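Local coordinates for MutT/nudix family protein (Deinococcus radiodurans, PDB 2W4E) that probably hydrolyses ADP-ribose or a related nucleoside diphosphate derivative with magnesium as cofactor, as a Nudix-family pyrophosphatase, at residues P5-A15 with V81-V91; S64-F72 with T131-R142. All blocks are in the same frame, centred on the assembly; numbering follows the deposited sequence.

Interaction 1 of 2, residues P5-A15 with V81-V91; sequences PRAVFILPVTA and VVFYPLLALGV
Phe9 lays CE2 over one face of the Phe83 ring, 3.3 Å from CD2 and offset toward the rim. The two ring planes stand 35° apart with centroids 4.6 Å from each other, an oblique pair. Phe9 gets there because its CG lies beside the backbone N, anti to the carbonyl carbon (chi1 -84°), which swings the ring back toward the neighbouring strand. CB of Ala7 meets the same Phe83 ring obliquely at CE1. On the opposite side of the sheet, the Tyr84 ring carries CG1 of Val82 on one face and takes CG of Arg6 at its edge; the guanidinium beyond stands nearly perpendicular to the ring.

Strands 6-14 and 82-89 run parallel within the mixed sheet of the Nudix domain, an alpha/beta/alpha sandwich that this N-terminally truncated chain retains. Helix 126-141 packs on the side of Phe9 and Leu11, helix 47-59 on that of Val8 and Pro12. Arg6 pairs with Val82 and each following residue with the next, through Pro12 with Ala88. The odd-numbered residues from Ala7 to Val13 donate to and accept from the other strand, as in Phe9 N to Tyr84 O (2.9 Å) and Leu86 N to Phe9 O (2.7 Å).

Among the aliphatic side chains, CG2 of Ile10 rests on CB of Ala88 at 3.7 Å. Leu87 CD1 runs alongside Leu11, 4.0 Å from its CG, and also reaches CG2 of Val13. Beyond the corner at Gly90, Val91 N binds Val13 O at 3.0 Å, and a water joins Ala15 N to Val91 O.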
loop_
_atom_site.group_PDB
_atom_site.type_symbol
_atom_site.label_atom_id
_atom_site.label_comp_id
_atom_site.label_asym_id
_atom_site.label_seq_id
_atom_site.Cartn_x
_atom_site.Cartn_y
_atom_site.Cartn_z
ATOM N N PRO A 5 -10.269 -12.299 10.166
ATOM C CA PRO A 5 -10.388 -10.952 10.716
ATOM C C PRO A 5 -10.363 -9.934 9.561
ATOM O O PRO A 5 -9.724 -10.169 8.531
ATOM C CB PRO A 5 -9.142 -10.821 11.607
ATOM C CG PRO A 5 -8.142 -11.771 11.028
ATOM C CD PRO A 5 -8.913 -12.861 10.329
ATOM N N ARG A 6 -11.104 -8.839 9.716
ATOM C CA ARG A 6 -11.173 -7.809 8.677
ATOM C C ARG A 6 -11.107 -6.434 9.329
ATOM O O ARG A 6 -11.604 -6.256 10.432
ATOM C CB ARG A 6 -12.479 -7.926 7.882
ATOM C CG ARG A 6 -12.716 -9.293 7.236
ATOM C CD ARG A 6 -14.037 -9.388 6.462
ATOM N NE ARG A 6 -15.220 -9.365 7.337
ATOM C CZ ARG A 6 -16.459 -9.046 6.947
ATOM N NH1 ARG A 6 -16.721 -8.708 5.685
ATOM N NH2 ARG A 6 -17.444 -9.051 7.836
ATOM N N ALA A 7 -10.513 -5.456 8.639
ATOM C CA ALA A 7 -10.623 -4.061 9.065
ATOM C C ALA A 7 -10.974 -3.259 7.824
ATOM O O ALA A 7 -10.655 -3.671 6.688
ATOM C CB ALA A 7 -9.306 -3.584 9.658
ATOM N N VAL A 8 -11.617 -2.117 8.046
ATOM C CA VAL A 8 -12.001 -1.216 6.973
ATOM C C VAL A 8 -11.160 0.050 7.054
ATOM O O VAL A 8 -10.834 0.493 8.146
ATOM C CB VAL A 8 -13.525 -0.933 7.042
ATOM C CG1 VAL A 8 -13.909 -0.264 8.366
ATOM C CG2 VAL A 8 -13.940 -0.126 5.865
ATOM N N PHE A 9 -10.732 0.576 5.903
ATOM C CA PHE A 9 -9.949 1.800 5.866
ATOM C C PHE A 9 -10.754 2.742 5.002
ATOM O O PHE A 9 -11.265 2.352 3.955
ATOM C CB PHE A 9 -8.563 1.552 5.251
ATOM C CG PHE A 9 -7.560 1.043 6.235
ATOM C CD1 PHE A 9 -6.514 1.857 6.665
ATOM C CD2 PHE A 9 -7.677 -0.245 6.765
ATOM C CE1 PHE A 9 -5.586 1.406 7.636
ATOM C CE2 PHE A 9 -6.763 -0.693 7.728
ATOM C CZ PHE A 9 -5.719 0.140 8.156
ATOM N N ILE A 10 -10.877 3.974 5.454
ATOM C CA ILE A 10 -11.701 4.969 4.796
ATOM C C ILE A 10 -10.931 6.234 4.536
ATOM O O ILE A 10 -10.491 6.934 5.486
ATOM C CB ILE A 10 -12.953 5.362 5.664
ATOM C CG1 ILE A 10 -13.823 4.146 5.993
ATOM C CG2 ILE A 10 -13.809 6.434 4.912
ATOM C CD1 ILE A 10 -13.523 3.568 7.335
ATOM N N LEU A 11 -10.828 6.583 3.265
ATOM C CA LEU A 11 -10.327 7.896 2.900
ATOM C C LEU A 11 -11.524 8.875 2.775
ATOM O O LEU A 11 -12.268 8.809 1.809
ATOM C CB LEU A 11 -9.545 7.812 1.574
ATOM C CG LEU A 11 -9.158 9.149 0.897
ATOM C CD1 LEU A 11 -8.349 10.032 1.898
ATOM C CD2 LEU A 11 -8.338 8.792 -0.384
ATOM N N PRO A 12 -11.718 9.779 3.754
ATOM C CA PRO A 12 -12.899 10.626 3.735
ATOM C C PRO A 12 -12.569 11.947 3.025
ATOM O O PRO A 12 -11.537 12.590 3.339
ATOM C CB PRO A 12 -13.150 10.887 5.244
ATOM C CG PRO A 12 -12.070 10.148 5.976
ATOM C CD PRO A 12 -10.947 10.073 4.973
ATOM N N VAL A 13 -13.405 12.346 2.062
ATOM C CA VAL A 13 -13.151 13.574 1.299
ATOM C C VAL A 13 -14.408 14.461 1.354
ATOM O O VAL A 13 -15.532 13.986 1.082
ATOM C CB VAL A 13 -12.743 13.276 -0.151
ATOM C CG1 VAL A 13 -12.722 14.559 -1.030
ATOM C CG2 VAL A 13 -11.381 12.509 -0.236
ATOM N N THR A 14 -14.218 15.733 1.682
ATOM C CA THR A 14 -15.353 16.680 1.775
ATOM C C THR A 14 -15.807 17.172 0.380
ATOM O O THR A 14 -15.098 16.952 -0.627
ATOM C CB THR A 14 -14.951 17.885 2.624
ATOM O OG1 THR A 14 -13.983 18.685 1.903
ATOM C CG2 THR A 14 -14.339 17.410 3.899
ATOM N N ALA A 15 -16.973 17.815 0.325
ATOM C CA ALA A 15 -17.459 18.510 -0.880
ATOM C C ALA A 15 -16.428 19.487 -1.426
ATOM O O ALA A 15 -16.355 19.697 -2.629
ATOM C CB ALA A 15 -18.803 19.301 -0.573
ATOM N N VAL A 81 -5.031 -11.316 8.043
ATOM C CA VAL A 81 -5.981 -10.175 8.083
ATOM C C VAL A 81 -6.098 -9.526 6.696
ATOM O O VAL A 81 -5.095 -9.448 5.954
ATOM C CB VAL A 81 -5.619 -9.124 9.152
ATOM C CG1 VAL A 81 -4.402 -8.362 8.737
ATOM C CG2 VAL A 81 -6.787 -8.093 9.355
ATOM N N VAL A 82 -7.331 -9.140 6.328
ATOM C CA VAL A 82 -7.594 -8.399 5.095
ATOM C C VAL A 82 -8.062 -6.983 5.458
ATOM O O VAL A 82 -8.899 -6.794 6.365
ATOM C CB VAL A 82 -8.630 -9.098 4.186
ATOM C CG1 VAL A 82 -8.849 -8.346 2.874
ATOM C CG2 VAL A 82 -8.199 -10.518 3.890
ATOM N N PHE A 83 -7.492 -6.010 4.750
ATOM C CA PHE A 83 -7.859 -4.604 4.868
ATOM C C PHE A 83 -8.695 -4.256 3.655
ATOM O O PHE A 83 -8.279 -4.506 2.527
ATOM C CB PHE A 83 -6.564 -3.749 4.908
ATOM C CG PHE A 83 -5.892 -3.739 6.255
ATOM C CD1 PHE A 83 -6.387 -4.539 7.303
ATOM C CD2 PHE A 83 -4.735 -2.985 6.469
ATOM C CE1 PHE A 83 -5.789 -4.539 8.536
ATOM C CE2 PHE A 83 -4.112 -2.965 7.708
ATOM C CZ PHE A 83 -4.602 -3.727 8.745
ATOM N N TYR A 84 -9.887 -3.704 3.894
ATOM C CA TYR A 84 -10.772 -3.253 2.839
ATOM C C TYR A 84 -10.825 -1.736 2.749
ATOM O O TYR A 84 -11.402 -1.080 3.627
ATOM C CB TYR A 84 -12.198 -3.812 3.041
ATOM C CG TYR A 84 -12.255 -5.293 2.814
ATOM C CD1 TYR A 84 -12.350 -5.816 1.529
ATOM C CD2 TYR A 84 -12.199 -6.178 3.896
ATOM C CE1 TYR A 84 -12.389 -7.190 1.313
ATOM C CE2 TYR A 84 -12.243 -7.569 3.687
ATOM C CZ TYR A 84 -12.326 -8.046 2.402
ATOM O OH TYR A 84 -12.348 -9.399 2.216
ATOM N N PRO A 85 -10.229 -1.162 1.695
ATOM C CA PRO A 85 -10.253 0.303 1.609
ATOM C C PRO A 85 -11.509 0.846 0.921
ATOM O O PRO A 85 -12.030 0.197 -0.008
ATOM C CB PRO A 85 -8.980 0.642 0.822
ATOM C CG PRO A 85 -8.721 -0.566 -0.045
ATOM C CD PRO A 85 -9.340 -1.776 0.702
ATOM N N LEU A 86 -12.042 1.972 1.423
ATOM C CA LEU A 86 -13.111 2.694 0.729
ATOM C C LEU A 86 -12.808 4.192 0.611
ATOM O O LEU A 86 -12.255 4.822 1.555
ATOM C CB LEU A 86 -14.507 2.471 1.365
ATOM C CG LEU A 86 -15.059 1.015 1.289
ATOM C CD1 LEU A 86 -14.777 0.322 2.569
ATOM C CD2 LEU A 86 -16.580 0.952 0.977
ATOM N N LEU A 87 -13.210 4.753 -0.519
ATOM C CA LEU A 87 -13.260 6.205 -0.672
ATOM C C LEU A 87 -14.657 6.757 -0.275
ATOM O O LEU A 87 -15.685 6.386 -0.877
ATOM C CB LEU A 87 -12.957 6.550 -2.108
ATOM C CG LEU A 87 -13.136 8.015 -2.512
ATOM C CD1 LEU A 87 -12.139 8.938 -1.706
ATOM C CD2 LEU A 87 -12.888 8.139 -4.010
ATOM N N ALA A 88 -14.692 7.633 0.719
ATOM C CA ALA A 88 -15.952 8.297 1.122
ATOM C C ALA A 88 -15.980 9.759 0.597
ATOM O O ALA A 88 -15.043 10.545 0.823
ATOM C CB ALA A 88 -16.123 8.236 2.657
ATOM N N LEU A 89 -17.052 10.120 -0.113
ATOM C CA LEU A 89 -17.146 11.460 -0.721
ATOM C C LEU A 89 -18.253 12.263 -0.069
ATOM O O LEU A 89 -19.113 11.699 0.655
ATOM C CB LEU A 89 -17.379 11.339 -2.245
ATOM C CG LEU A 89 -16.197 10.512 -2.797
ATOM C CD1 LEU A 89 -16.544 9.698 -4.001
ATOM C CD2 LEU A 89 -14.914 11.371 -3.040
ATOM N N GLY A 90 -18.250 13.570 -0.316
ATOM C CA GLY A 90 -19.312 14.417 0.258
ATOM C C GLY A 90 -19.348 14.398 1.780
ATOM O O GLY A 90 -20.409 14.573 2.382
ATOM N N VAL A 91 -18.187 14.235 2.420
ATOM C CA VAL A 91 -18.131 14.065 3.867
ATOM C C VAL A 91 -18.374 15.378 4.637
ATOM O O VAL A 91 -17.828 16.429 4.293
ATOM C CB VAL A 91 -16.779 13.420 4.322
ATOM C CG1 VAL A 91 -16.786 13.224 5.843
ATOM C CG2 VAL A 91 -16.561 12.059 3.572
HETATM O O HOH W 1 -16.922 15.099 -2.191
HETATM O O HOH W 2 -18.591 18.202 2.602
#

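Interaction 2 of 2, residues S64-F72 with T131-R142; sequences SEWVPLPGF and TLWQARGELTRR
A strand-to-helix contact, apolar in its middle and ionic at one end, sets strand 65-68 and the loop after it against helix 126-141. Arg142 reaches across from the helix end to meet Glu65 head on, and the guanidinium grips the carboxylate end-on: NH1 to OE1 and NH2 to OE2, both at 2.9 Å, with the two planes 56° apart. Along its NE-NH2 side the same guanidinium holds a single oxygen, OE2 of Glu138, through both nitrogens, the NE bond being 2.6 Å, while OE1 of Glu138 pairs with Arg141. An alanine in place of Glu65 would probably leave the NH1 end of Arg142 without its carboxylate mate and the guanidinium freer to turn about Glu138.

CG2 of Val67 lies 3.8 Å from NH2 of Arg142. Leu69, its CG anti to the carbonyl carbon (chi1 -67°), sends CD1 to CB of Ala135 (4.0 Å) and CD2 to the carbonyl of Gln134. Gln134, extended beyond CG, runs alongside Pro70 in the reverse sense, and NE2 donates to a lone pair of Pro70 O at 3.2 Å.

Thr131, Gln134, Glu138 and Arg142 also touch strand 82-93, the antiparallel neighbour of 65-68; helix 111-120 packs against Leu132 and Leu139, and Trp133 meets Trp133 of the second subunit.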
loop_
_atom_site.group_PDB
_atom_site.type_symbol
_atom_site.label_atom_id
_atom_site.label_comp_id
_atom_site.label_asym_id
_atom_site.label_seq_id
_atom_site.Cartn_x
_atom_site.Cartn_y
_atom_site.Cartn_z
ATOM N N SER A 64 -21.746 11.229 1.763
ATOM C CA SER A 64 -22.840 11.207 0.781
ATOM C C SER A 64 -22.757 10.014 -0.143
ATOM O O SER A 64 -23.803 9.487 -0.593
ATOM C CB SER A 64 -22.824 12.518 -0.041
ATOM O OG SER A 64 -21.904 12.419 -1.099
ATOM N N GLU A 65 -21.525 9.561 -0.435
ATOM C CA GLU A 65 -21.283 8.460 -1.414
ATOM C C GLU A 65 -20.065 7.613 -0.981
ATOM O O GLU A 65 -19.085 8.153 -0.445
ATOM C CB GLU A 65 -21.030 8.998 -2.836
ATOM C CG GLU A 65 -20.832 7.906 -3.908
ATOM C CD GLU A 65 -20.397 8.421 -5.257
ATOM O OE1 GLU A 65 -20.359 9.648 -5.472
ATOM O OE2 GLU A 65 -20.110 7.605 -6.158
ATOM N N TRP A 66 -20.131 6.311 -1.227
ATOM C CA TRP A 66 -19.054 5.365 -0.878
ATOM C C TRP A 66 -18.570 4.664 -2.134
ATOM O O TRP A 66 -19.378 4.183 -2.915
ATOM C CB TRP A 66 -19.576 4.300 0.108
ATOM C CG TRP A 66 -19.867 4.828 1.473
ATOM C CD1 TRP A 66 -21.059 5.311 1.942
ATOM C CD2 TRP A 66 -18.932 4.944 2.546
ATOM N NE1 TRP A 66 -20.909 5.720 3.248
ATOM C CE2 TRP A 66 -19.616 5.508 3.637
ATOM C CE3 TRP A 66 -17.570 4.656 2.674
ATOM C CZ2 TRP A 66 -19.002 5.751 4.866
ATOM C CZ3 TRP A 66 -16.958 4.875 3.923
ATOM C CH2 TRP A 66 -17.673 5.426 4.988
ATOM N N VAL A 67 -17.263 4.602 -2.340
ATOM C CA VAL A 67 -16.677 3.919 -3.507
ATOM C C VAL A 67 -15.702 2.851 -2.964
ATOM O O VAL A 67 -14.662 3.201 -2.368
ATOM C CB VAL A 67 -15.915 4.890 -4.454
ATOM C CG1 VAL A 67 -15.291 4.124 -5.688
ATOM C CG2 VAL A 67 -16.841 6.013 -4.954
ATOM N N PRO A 68 -16.049 1.546 -3.116
ATOM C CA PRO A 68 -15.152 0.510 -2.601
ATOM C C PRO A 68 -13.910 0.402 -3.453
ATOM O O PRO A 68 -13.968 0.588 -4.652
ATOM C CB PRO A 68 -15.987 -0.808 -2.706
ATOM C CG PRO A 68 -17.401 -0.389 -2.944
ATOM C CD PRO A 68 -17.295 0.974 -3.670
ATOM N N LEU A 69 -12.780 0.103 -2.834
ATOM C CA LEU A 69 -11.496 -0.009 -3.584
ATOM C C LEU A 69 -10.928 -1.397 -3.333
ATOM O O LEU A 69 -11.417 -2.087 -2.449
ATOM C CB LEU A 69 -10.524 1.039 -3.076
ATOM C CG LEU A 69 -10.938 2.478 -3.382
ATOM C CD1 LEU A 69 -10.049 3.391 -2.525
ATOM C CD2 LEU A 69 -10.858 2.800 -4.865
ATOM N N PRO A 70 -9.888 -1.823 -4.086
ATOM C CA PRO A 70 -9.447 -3.238 -3.917
ATOM C C PRO A 70 -8.926 -3.615 -2.510
ATOM O O PRO A 70 -7.966 -3.014 -2.036
ATOM C CB PRO A 70 -8.318 -3.390 -4.950
ATOM C CG PRO A 70 -8.721 -2.359 -6.052
ATOM C CD PRO A 70 -9.348 -1.191 -5.310
ATOM N N GLY A 71 -9.507 -4.643 -1.896
ATOM C CA GLY A 71 -8.982 -5.223 -0.648
ATOM C C GLY A 71 -7.531 -5.722 -0.741
ATOM O O GLY A 71 -7.054 -6.037 -1.839
ATOM N N PHE A 72 -6.809 -5.747 0.376
ATOM C CA PHE A 72 -5.392 -6.220 0.374
ATOM C C PHE A 72 -5.004 -6.823 1.713
ATOM O O PHE A 72 -5.604 -6.482 2.720
ATOM C CB PHE A 72 -4.370 -5.104 -0.001
ATOM C CG PHE A 72 -4.374 -3.894 0.943
ATOM C CD1 PHE A 72 -3.411 -3.783 1.956
ATOM C CD2 PHE A 72 -5.288 -2.841 0.769
ATOM C CE1 PHE A 72 -3.383 -2.685 2.845
ATOM C CE2 PHE A 72 -5.267 -1.693 1.689
ATOM C CZ PHE A 72 -4.294 -1.626 2.680
ATOM N N THR A 131 -4.102 3.118 0.094
ATOM C CA THR A 131 -5.496 3.540 -0.168
ATOM C C THR A 131 -5.502 4.825 -0.999
ATOM O O THR A 131 -6.321 4.986 -1.923
ATOM C CB THR A 131 -6.250 3.709 1.156
ATOM O OG1 THR A 131 -6.236 2.457 1.836
ATOM C CG2 THR A 131 -7.748 4.151 0.941
ATOM N N LEU A 132 -4.590 5.738 -0.654
ATOM C CA LEU A 132 -4.482 7.038 -1.377
ATOM C C LEU A 132 -4.117 6.803 -2.832
ATOM O O LEU A 132 -4.699 7.405 -3.728
ATOM C CB LEU A 132 -3.474 7.989 -0.714
ATOM C CG LEU A 132 -4.011 8.647 0.571
ATOM C CD1 LEU A 132 -2.777 9.085 1.417
ATOM C CD2 LEU A 132 -4.901 9.857 0.200
ATOM N N TRP A 133 -3.159 5.918 -3.071
ATOM C CA TRP A 133 -2.833 5.593 -4.437
ATOM C C TRP A 133 -4.049 4.996 -5.142
ATOM O O TRP A 133 -4.361 5.389 -6.250
ATOM C CB TRP A 133 -1.644 4.631 -4.525
ATOM C CG TRP A 133 -0.351 5.295 -4.329
ATOM C CD1 TRP A 133 0.481 5.173 -3.250
ATOM C CD2 TRP A 133 0.288 6.208 -5.228
ATOM N NE1 TRP A 133 1.608 5.950 -3.427
ATOM C CE2 TRP A 133 1.515 6.604 -4.627
ATOM C CE3 TRP A 133 -0.040 6.717 -6.482
ATOM C CZ2 TRP A 133 2.401 7.491 -5.241
ATOM C CZ3 TRP A 133 0.852 7.593 -7.112
ATOM C CH2 TRP A 133 2.068 7.956 -6.488
ATOM N N GLN A 134 -4.718 4.027 -4.521
ATOM C CA GLN A 134 -5.849 3.370 -5.213
ATOM C C GLN A 134 -7.013 4.336 -5.476
ATOM O O GLN A 134 -7.732 4.160 -6.446
ATOM C CB GLN A 134 -6.380 2.182 -4.382
ATOM C CG GLN A 134 -5.448 0.950 -4.252
ATOM C CD GLN A 134 -6.039 -0.026 -3.212
ATOM O OE1 GLN A 134 -6.893 0.371 -2.410
ATOM N NE2 GLN A 134 -5.589 -1.247 -3.204
ATOM N N ALA A 135 -7.203 5.353 -4.624
ATOM C CA ALA A 135 -8.304 6.315 -4.810
ATOM C C ALA A 135 -8.006 7.417 -5.852
ATOM O O ALA A 135 -8.893 8.169 -6.247
ATOM C CB ALA A 135 -8.632 6.983 -3.458
ATOM N N ARG A 136 -6.748 7.521 -6.263
ATOM C CA ARG A 136 -6.270 8.712 -7.009
ATOM C C ARG A 136 -6.964 8.874 -8.358
ATOM O O ARG A 136 -7.349 9.982 -8.718
ATOM C CB ARG A 136 -4.741 8.643 -7.189
ATOM C CG ARG A 136 -4.130 9.902 -7.784
ATOM C CD ARG A 136 -2.594 9.764 -7.887
ATOM N NE ARG A 136 -2.053 11.108 -8.087
ATOM C CZ ARG A 136 -0.820 11.508 -7.817
ATOM N NH1 ARG A 136 0.089 10.668 -7.315
ATOM N NH2 ARG A 136 -0.485 12.767 -8.071
ATOM N N GLY A 137 -7.140 7.766 -9.084
ATOM C CA GLY A 137 -7.817 7.791 -10.410
ATOM C C GLY A 137 -9.237 8.338 -10.277
ATOM O O GLY A 137 -9.629 9.292 -10.988
ATOM N N GLU A 138 -9.999 7.758 -9.353
ATOM C CA GLU A 138 -11.348 8.281 -9.001
ATOM C C GLU A 138 -11.386 9.786 -8.673
ATOM O O GLU A 138 -12.242 10.520 -9.169
ATOM C CB GLU A 138 -11.931 7.456 -7.841
ATOM C CG GLU A 138 -13.391 7.642 -7.580
ATOM C CD GLU A 138 -14.329 7.119 -8.705
ATOM O OE1 GLU A 138 -14.205 5.965 -9.173
ATOM O OE2 GLU A 138 -15.214 7.883 -9.109
ATOM N N LEU A 139 -10.482 10.258 -7.813
ATOM C CA LEU A 139 -10.535 11.680 -7.427
ATOM C C LEU A 139 -10.190 12.628 -8.587
ATOM O O LEU A 139 -10.698 13.767 -8.682
ATOM C CB LEU A 139 -9.614 11.920 -6.222
ATOM C CG LEU A 139 -10.056 11.165 -4.931
ATOM C CD1 LEU A 139 -8.924 11.188 -3.900
ATOM C CD2 LEU A 139 -11.297 11.838 -4.376
ATOM N N THR A 140 -9.304 12.159 -9.457
ATOM C CA THR A 140 -8.873 12.957 -10.625
ATOM C C THR A 140 -10.010 13.039 -11.629
ATOM O O THR A 140 -10.298 14.097 -12.147
ATOM C CB THR A 140 -7.662 12.309 -11.298
ATOM O OG1 THR A 140 -6.652 12.072 -10.300
ATOM C CG2 THR A 140 -7.114 13.228 -12.420
ATOM N N ARG A 141 -10.652 11.912 -11.884
ATOM C CA ARG A 141 -11.813 11.862 -12.780
ATOM C C ARG A 141 -12.953 12.778 -12.357
ATOM O O ARG A 141 -13.550 13.450 -13.196
ATOM C CB ARG A 141 -12.317 10.440 -12.913
ATOM C CG ARG A 141 -11.336 9.582 -13.661
ATOM C CD ARG A 141 -11.931 8.254 -14.084
ATOM N NE ARG A 141 -12.277 7.374 -12.965
ATOM C CZ ARG A 141 -11.481 6.435 -12.439
ATOM N NH1 ARG A 141 -10.243 6.248 -12.893
ATOM N NH2 ARG A 141 -11.928 5.669 -11.445
ATOM N N ARG A 142 -13.217 12.852 -11.059
ATOM C CA ARG A 142 -14.249 13.754 -10.526
ATOM C C ARG A 142 -13.807 15.226 -10.426
ATOM O O ARG A 142 -14.614 16.093 -10.051
ATOM C CB ARG A 142 -14.692 13.266 -9.145
ATOM C CG ARG A 142 -15.424 11.958 -9.185
ATOM C CD ARG A 142 -15.577 11.397 -7.789
ATOM N NE ARG A 142 -16.098 10.043 -7.880
ATOM C CZ ARG A 142 -17.346 9.710 -7.572
ATOM N NH1 ARG A 142 -18.172 10.634 -7.122
ATOM N NH2 ARG A 142 -17.752 8.450 -7.678
#

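Strand 82-93 joins the two contacts: in interaction 1 it pairs in parallel with 6-14, and along its other edge it runs antiparallel to 65-68 of interaction 2, Leu87 O to Val67 N being a probable backbone bond. The centre of interaction 1 lies about 4 Å from the centre of the chain, and the contact consists of main-chain hydrogen bonding with mostly apolar side chains on both faces. Interaction 2, its centre about 10 Å from that of the chain, buries less than half as much surface and relies on side chains, ending in charged groups where the helix finishes near the surface. The two also meet at Pro85, whose CG packs against Gln134 and Pro70.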